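Local coordinates for protein Bot.2110.4 (Unidentified, PDB 5VMR) that probably binds botulinum neurotoxin as a small designed three-helix protein held by one disulfide, at residues 6-9 and 10-14. Residues are numbered along the deposited sequence; the frame is centred on the assembly and turned at random.
Sequences ALKI and KFFLE
A6 O accepts a hydrogen bond from K10 N at 3.2 Å, one helical turn further on. L7 O takes the next, from F11 N, at 2.8 Å. K8 meets F12 through both backbone and side chain. Its carbonyl O accepts from F12 N at 3.0 Å, and its side chain runs alongside that of F12, both pointing the same way. The K8 CG methylene meets the ring at CE2, 3.7 Å away. CG of K8 stands anti to the backbone N (chi1 -177°), which directs it along the helix toward the F12 ring. Beyond CG, the lysine bends at chi3 and chi4, and NZ forms a salt bridge with an acidic side chain of the bound protein. The F12 ring meets an aromatic side chain of that same protein edge-to-face, and the F12 side chain also touches A20 of helix 18-28. I9 closes the series: L13 N donates to I9 O at 2.9 Å. The apolar link between these two is loose, with CG2 of I9 4.5 Å from CD1 of L13. Both turn to helix 18-28: I9 packs on C28, which is disulfide-bonded to C5, and L13 on A21. The run of i to i+4 hydrogen bonds is that of a regular alpha helix, here helix 3-14 of a small three-helix fold. One side of this helix packs on helix 18-28, while K8, F12 and E14 also reach the bound protein.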
ATOM      1  N   ALA C   6      -2.675  -2.327  37.908  1.00 55.31           N
ATOM      2  CA  ALA C   6      -1.844  -1.153  38.137  1.00 51.90           C
ATOM      3  C   ALA C   6      -1.882  -0.229  36.927  1.00 48.24           C
ATOM      4  O   ALA C   6      -1.911   0.992  37.062  1.00 47.53           O
ATOM      5  CB  ALA C   6      -0.423  -1.563  38.444  1.00 53.19           C
ATOM      6  N   LEU C   7      -1.871  -0.819  35.737  1.00 46.76           N
ATOM      7  CA  LEU C   7      -1.902  -0.028  34.512  1.00 46.36           C
ATOM      8  C   LEU C   7      -3.251   0.635  34.325  1.00 44.29           C
ATOM      9  O   LEU C   7      -3.343   1.780  33.874  1.00 42.10           O
ATOM     10  CB  LEU C   7      -1.582  -0.900  33.310  1.00 47.72           C
ATOM     11  CG  LEU C   7      -0.157  -1.440  33.360  1.00 50.23           C
ATOM     12  CD1 LEU C   7      -0.063  -2.712  32.545  1.00 53.96           C
ATOM     13  CD2 LEU C   7       0.805  -0.383  32.859  1.00 49.31           C
ATOM     14  N   LYS C   8      -4.296  -0.106  34.666  1.00 46.44           N
ATOM     15  CA  LYS C   8      -5.661   0.397  34.586  1.00 48.49           C
ATOM     16  C   LYS C   8      -5.794   1.670  35.438  1.00 45.44           C
ATOM     17  O   LYS C   8      -6.403   2.656  35.022  1.00 43.60           O
ATOM     18  CB  LYS C   8      -6.627  -0.707  35.022  1.00 54.95           C
ATOM     19  CG  LYS C   8      -8.091  -0.379  34.940  1.00 60.64           C
ATOM     20  CD  LYS C   8      -8.897  -1.671  34.797  1.00 68.92           C
ATOM     21  CE  LYS C   8      -9.093  -2.378  36.129  1.00 71.77           C
ATOM     22  NZ  LYS C   8      -9.617  -1.465  37.175  1.00 73.79           N
ATOM     23  N   ILE C   9      -5.153   1.667  36.602  1.00 45.78           N
ATOM     24  CA  ILE C   9      -5.136   2.846  37.463  1.00 46.61           C
ATOM     25  C   ILE C   9      -4.440   4.018  36.789  1.00 46.18           C
ATOM     26  O   ILE C   9      -4.944   5.143  36.821  1.00 44.90           O
ATOM     27  CB  ILE C   9      -4.430   2.553  38.804  1.00 47.85           C
ATOM     28  CG1 ILE C   9      -5.153   1.421  39.537  1.00 48.99           C
ATOM     29  CG2 ILE C   9      -4.327   3.821  39.661  1.00 49.05           C
ATOM     30  CD1 ILE C   9      -4.388   0.870  40.706  1.00 50.00           C
ATOM     31  N   LYS C  10      -3.283   3.767  36.173  1.00 47.72           N
ATOM     32  CA  LYS C  10      -2.560   4.869  35.548  1.00 50.45           C
ATOM     33  C   LYS C  10      -3.293   5.359  34.310  1.00 45.74           C
ATOM     34  O   LYS C  10      -3.235   6.545  33.975  1.00 44.11           O
ATOM     35  CB  LYS C  10      -1.124   4.483  35.183  1.00 56.96           C
ATOM     36  CG  LYS C  10      -0.311   5.722  34.837  1.00 63.44           C
ATOM     37  CD  LYS C  10       1.170   5.539  35.061  1.00 71.76           C
ATOM     38  CE  LYS C  10       1.860   6.893  35.154  1.00 73.96           C
ATOM     39  NZ  LYS C  10       1.121   7.938  34.397  1.00 75.15           N
ATOM     40  N   PHE C  11      -3.987   4.449  33.635  1.00 43.79           N
ATOM     41  CA  PHE C  11      -4.822   4.861  32.514  1.00 43.13           C
ATOM     42  C   PHE C  11      -5.869   5.851  33.003  1.00 45.28           C
ATOM     43  O   PHE C  11      -6.027   6.955  32.447  1.00 43.66           O
ATOM     44  CB  PHE C  11      -5.524   3.681  31.862  1.00 42.18           C
ATOM     45  CG  PHE C  11      -6.506   4.093  30.812  1.00 42.17           C
ATOM     46  CD1 PHE C  11      -6.063   4.517  29.562  1.00 41.97           C
ATOM     47  CD2 PHE C  11      -7.872   4.117  31.085  1.00 42.40           C
ATOM     48  CE1 PHE C  11      -6.966   4.920  28.581  1.00 41.93           C
ATOM     49  CE2 PHE C  11      -8.787   4.526  30.115  1.00 43.19           C
ATOM     50  CZ  PHE C  11      -8.333   4.928  28.855  1.00 43.22           C
ATOM     51  N   PHE C  12      -6.562   5.472  34.071  1.00 45.91           N
ATOM     52  CA  PHE C  12      -7.594   6.359  34.586  1.00 46.76           C
ATOM     53  C   PHE C  12      -6.968   7.683  34.990  1.00 46.00           C
ATOM     54  O   PHE C  12      -7.509   8.709  34.649  1.00 45.95           O
ATOM     55  CB  PHE C  12      -8.370   5.714  35.734  1.00 49.91           C
ATOM     56  CG  PHE C  12      -9.297   4.625  35.277  1.00 50.23           C
ATOM     57  CD1 PHE C  12     -10.017   4.777  34.101  1.00 50.68           C
ATOM     58  CD2 PHE C  12      -9.458   3.463  36.011  1.00 51.89           C
ATOM     59  CE1 PHE C  12     -10.869   3.780  33.651  1.00 51.37           C
ATOM     60  CE2 PHE C  12     -10.320   2.463  35.572  1.00 51.92           C
ATOM     61  CZ  PHE C  12     -11.026   2.625  34.393  1.00 52.04           C
ATOM     62  N   LEU C  13      -5.790   7.682  35.607  1.00 45.57           N
ATOM     63  CA  LEU C  13      -5.103   8.955  35.879  1.00 47.64           C
ATOM     64  C   LEU C  13      -4.764   9.722  34.597  1.00 47.65           C
ATOM     65  O   LEU C  13      -4.851  10.944  34.536  1.00 48.48           O
ATOM     66  CB  LEU C  13      -3.816   8.709  36.672  1.00 48.48           C
ATOM     67  CG  LEU C  13      -3.996   8.133  38.078  1.00 48.90           C
ATOM     68  CD1 LEU C  13      -2.650   7.855  38.708  1.00 50.04           C
ATOM     69  CD2 LEU C  13      -4.781   9.108  38.926  1.00 50.56           C
ATOM     70  N   GLU C  14      -4.351   8.982  33.576  1.00 48.15           N
ATOM     71  CA  GLU C  14      -3.963   9.570  32.298  1.00 50.01           C
ATOM     72  C   GLU C  14      -5.134  10.304  31.606  1.00 48.46           C
ATOM     73  O   GLU C  14      -4.925  11.284  30.896  1.00 49.55           O
ATOM     74  CB  GLU C  14      -3.372   8.469  31.396  1.00 50.14           C
ATOM     75  CG  GLU C  14      -2.820   8.946  30.066  1.00 53.10           C
ATOM     76  CD  GLU C  14      -1.454   9.615  30.158  1.00 52.18           C
ATOM     77  OE1 GLU C  14      -0.540   9.084  30.830  1.00 52.13           O
ATOM     78  OE2 GLU C  14      -1.300  10.691  29.543  1.00 53.05           O
TER